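Local coordinates for protection of telomeres protein poz1 (Schizosaccharomyces pombe, PDB 5WE0) that binds telomeric DNA and negatively regulates telomerase and telomere length in fission yeast, at residues A[87-91]-A[209-213]. Sequence-based numbering, arbitrary orientation.
Sequences QQILW and WSKFN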
ATOM      1  N   GLN A  87      -8.359  -9.051  -8.984  1.00 68.41           N
ATOM      2  CA  GLN A  87      -8.944  -8.342  -7.855  1.00 60.65           C
ATOM      3  C   GLN A  87      -9.222  -6.879  -8.159  1.00 53.95           C
ATOM      4  O   GLN A  87      -9.354  -6.078  -7.227  1.00 52.45           O
ATOM      5  CB  GLN A  87      -8.027  -8.455  -6.639  1.00 53.40           C
ATOM      6  CG  GLN A  87      -7.607  -9.870  -6.401  1.00 56.83           C
ATOM      7  CD  GLN A  87      -6.498  -9.982  -5.411  1.00 50.73           C
ATOM      8  OE1 GLN A  87      -5.663 -10.897  -5.494  1.00 57.71           O
ATOM      9  NE2 GLN A  87      -6.488  -9.078  -4.437  1.00 45.51           N
ATOM     10  N   GLN A  88      -9.301  -6.513  -9.433  1.00 46.89           N
ATOM     11  CA  GLN A  88      -9.583  -5.142  -9.821  1.00 46.48           C
ATOM     12  C   GLN A  88      -8.623  -4.173  -9.120  1.00 40.84           C
ATOM     13  O   GLN A  88      -9.029  -3.263  -8.396  1.00 38.59           O
ATOM     14  CB  GLN A  88     -11.047  -4.786  -9.524  1.00 55.30           C
ATOM     15  CG  GLN A  88     -12.129  -5.622 -10.242  1.00 51.86           C
ATOM     16  CD  GLN A  88     -13.544  -5.047 -10.016  1.00 57.78           C
ATOM     17  OE1 GLN A  88     -14.188  -5.307  -8.994  1.00 48.50           O
ATOM     18  NE2 GLN A  88     -14.015  -4.241 -10.972  1.00 59.19           N
ATOM     19  N   ILE A  89      -7.324  -4.407  -9.316  1.00 36.32           N
ATOM     20  CA  ILE A  89      -6.309  -3.438  -8.933  1.00 30.84           C
ATOM     21  C   ILE A  89      -6.109  -2.478 -10.093  1.00 30.11           C
ATOM     22  O   ILE A  89      -5.991  -2.902 -11.250  1.00 29.97           O
ATOM     23  CB  ILE A  89      -4.990  -4.129  -8.535  1.00 30.83           C
ATOM     24  CG1 ILE A  89      -5.226  -5.095  -7.359  1.00 28.13           C
ATOM     25  CG2 ILE A  89      -3.922  -3.084  -8.197  1.00 27.37           C
ATOM     26  CD1 ILE A  89      -4.116  -6.053  -7.128  1.00 29.08           C
ATOM     27  N   LEU A  90      -6.106  -1.181  -9.785  1.00 28.56           N
ATOM     28  CA  LEU A  90      -5.845  -0.126 -10.757  1.00 26.68           C
ATOM     29  C   LEU A  90      -4.334   0.104 -10.825  1.00 30.53           C
ATOM     30  O   LEU A  90      -3.759   0.808  -9.989  1.00 29.88           O
ATOM     31  CB  LEU A  90      -6.592   1.147 -10.368  1.00 26.89           C
ATOM     32  CG  LEU A  90      -6.323   2.365 -11.273  1.00 34.60           C
ATOM     33  CD1 LEU A  90      -6.649   2.059 -12.755  1.00 27.56           C
ATOM     34  CD2 LEU A  90      -7.059   3.603 -10.795  1.00 30.28           C
ATOM     35  N   TRP A  91      -3.679  -0.498 -11.814  1.00 28.28           N
ATOM     36  CA  TRP A  91      -2.254  -0.268 -12.020  1.00 26.77           C
ATOM     37  C   TRP A  91      -2.131   1.034 -12.794  1.00 30.82           C
ATOM     38  O   TRP A  91      -2.142   1.077 -14.024  1.00 36.65           O
ATOM     39  CB  TRP A  91      -1.604  -1.441 -12.742  1.00 25.91           C
ATOM     40  CG  TRP A  91      -1.688  -2.684 -11.929  1.00 27.14           C
ATOM     41  CD1 TRP A  91      -2.580  -3.702 -12.087  1.00 24.96           C
ATOM     42  CD2 TRP A  91      -0.859  -3.042 -10.809  1.00 26.26           C
ATOM     43  NE1 TRP A  91      -2.354  -4.673 -11.145  1.00 28.35           N
ATOM     44  CE2 TRP A  91      -1.306  -4.291 -10.345  1.00 27.67           C
ATOM     45  CE3 TRP A  91       0.222  -2.426 -10.162  1.00 26.07           C
ATOM     46  CZ2 TRP A  91      -0.723  -4.934  -9.248  1.00 24.53           C
ATOM     47  CZ3 TRP A  91       0.810  -3.069  -9.096  1.00 23.58           C
ATOM     48  CH2 TRP A  91       0.328  -4.313  -8.643  1.00 25.76           C
ATOM     49  N   TRP A 209       0.291 -12.972  -9.213  1.00 30.05           N
ATOM     50  CA  TRP A 209      -0.128 -11.949  -8.269  1.00 30.11           C
ATOM     51  C   TRP A 209      -0.687 -12.549  -6.982  1.00 32.19           C
ATOM     52  O   TRP A 209      -0.585 -11.921  -5.921  1.00 31.26           O
ATOM     53  CB  TRP A 209      -1.156 -11.000  -8.889  1.00 31.82           C
ATOM     54  CG  TRP A 209      -1.537  -9.994  -7.880  1.00 30.69           C
ATOM     55  CD1 TRP A 209      -2.703  -9.936  -7.175  1.00 33.25           C
ATOM     56  CD2 TRP A 209      -0.696  -8.953  -7.362  1.00 28.51           C
ATOM     57  NE1 TRP A 209      -2.655  -8.898  -6.262  1.00 34.07           N
ATOM     58  CE2 TRP A 209      -1.435  -8.278  -6.357  1.00 32.78           C
ATOM     59  CE3 TRP A 209       0.602  -8.520  -7.652  1.00 26.61           C
ATOM     60  CZ2 TRP A 209      -0.917  -7.180  -5.648  1.00 27.29           C
ATOM     61  CZ3 TRP A 209       1.119  -7.427  -6.937  1.00 26.51           C
ATOM     62  CH2 TRP A 209       0.353  -6.769  -5.963  1.00 25.44           C
ATOM     63  N   SER A 210      -1.243 -13.765  -7.038  1.00 31.12           N
ATOM     64  CA  SER A 210      -1.826 -14.358  -5.835  1.00 33.42           C
ATOM     65  C   SER A 210      -0.798 -14.487  -4.709  1.00 30.97           C
ATOM     66  O   SER A 210      -1.166 -14.412  -3.537  1.00 30.60           O
ATOM     67  CB  SER A 210      -2.414 -15.735  -6.134  1.00 28.89           C
ATOM     68  OG  SER A 210      -1.398 -16.592  -6.618  1.00 36.38           O
ATOM     69  N   LYS A 211       0.480 -14.722  -5.045  1.00 31.04           N
ATOM     70  CA  LYS A 211       1.515 -14.809  -4.023  1.00 32.23           C
ATOM     71  C   LYS A 211       1.715 -13.466  -3.324  1.00 30.69           C
ATOM     72  O   LYS A 211       1.882 -13.412  -2.099  1.00 31.64           O
ATOM     73  CB  LYS A 211       2.843 -15.279  -4.611  1.00 37.74           C
ATOM     74  CG  LYS A 211       3.873 -15.359  -3.472  1.00 47.46           C
ATOM     75  CD  LYS A 211       5.346 -15.469  -3.826  1.00 51.50           C
ATOM     76  CE  LYS A 211       6.193 -15.568  -2.517  1.00 53.40           C
ATOM     77  NZ  LYS A 211       5.573 -16.375  -1.375  1.00 45.67           N
ATOM     78  N   PHE A 212       1.732 -12.372  -4.094  1.00 31.38           N
ATOM     79  CA  PHE A 212       1.935 -11.059  -3.495  1.00 27.29           C
ATOM     80  C   PHE A 212       0.701 -10.578  -2.777  1.00 27.78           C
ATOM     81  O   PHE A 212       0.813  -9.853  -1.790  1.00 30.55           O
ATOM     82  CB  PHE A 212       2.365 -10.061  -4.550  1.00 29.71           C
ATOM     83  CG  PHE A 212       3.648 -10.439  -5.181  1.00 31.03           C
ATOM     84  CD1 PHE A 212       4.810 -10.476  -4.417  1.00 33.42           C
ATOM     85  CD2 PHE A 212       3.699 -10.822  -6.502  1.00 31.02           C
ATOM     86  CE1 PHE A 212       6.008 -10.864  -4.972  1.00 35.95           C
ATOM     87  CE2 PHE A 212       4.896 -11.205  -7.073  1.00 35.99           C
ATOM     88  CZ  PHE A 212       6.058 -11.223  -6.305  1.00 36.69           C
ATOM     89  N   ASN A 213      -0.479 -10.990  -3.231  1.00 31.12           N
ATOM     90  CA  ASN A 213      -1.686 -10.721  -2.460  1.00 29.81           C
ATOM     91  C   ASN A 213      -1.585 -11.345  -1.070  1.00 26.53           C
ATOM     92  O   ASN A 213      -1.913 -10.707  -0.066  1.00 27.07           O
ATOM     93  CB  ASN A 213      -2.906 -11.257  -3.216  1.00 30.83           C
ATOM     94  CG  ASN A 213      -4.181 -11.120  -2.432  1.00 34.02           C
ATOM     95  OD1 ASN A 213      -4.733 -10.029  -2.307  1.00 35.50           O
ATOM     96  ND2 ASN A 213      -4.659 -12.228  -1.890  1.00 39.69           N
TER
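Trp-91 drives the edge of its indole into the face of Trp-209, a T-shaped pair with six-membered ring centroids 5.2 Å apart and planes at 85°. The leading atom is CH2 of Trp-91, 3.6 Å from CH2 of Trp-209, whose broad indole offers that edge a flat face. Trp-209 holds its CG opposite the backbone N (chi1 180°), which sends the ring out towards 87-91, with Phe-212 CB over one face and Trp-91 over the opposite one, both offset toward the rim. Ile-89 suits the neighbouring place because its two branches divide the work: CG2 lies over a face of the Trp-91 ring, and the extended CG1 arm brings CD1 to 3.3 Å from Trp-209 NE1, a buried nitrogen that has no hydrogen-bond partner. In this all-helical protein the contact ties the loop leading into helix 93-115 to helix 209-230, and Trp-151 of helix 130-157 also meets Trp-209 edge-to-face. Gln-87 is long enough to reach the helix: its extended chain carries NE2 into a hydrogen bond with Asn-213 OD1 (2.9 Å, 153°), approaching from above the carbonyl plane, the amides nearly perpendicular. Asn-213, a double-ended amide, turns ND2 to a weak hydrogen bond with Leu-69 O.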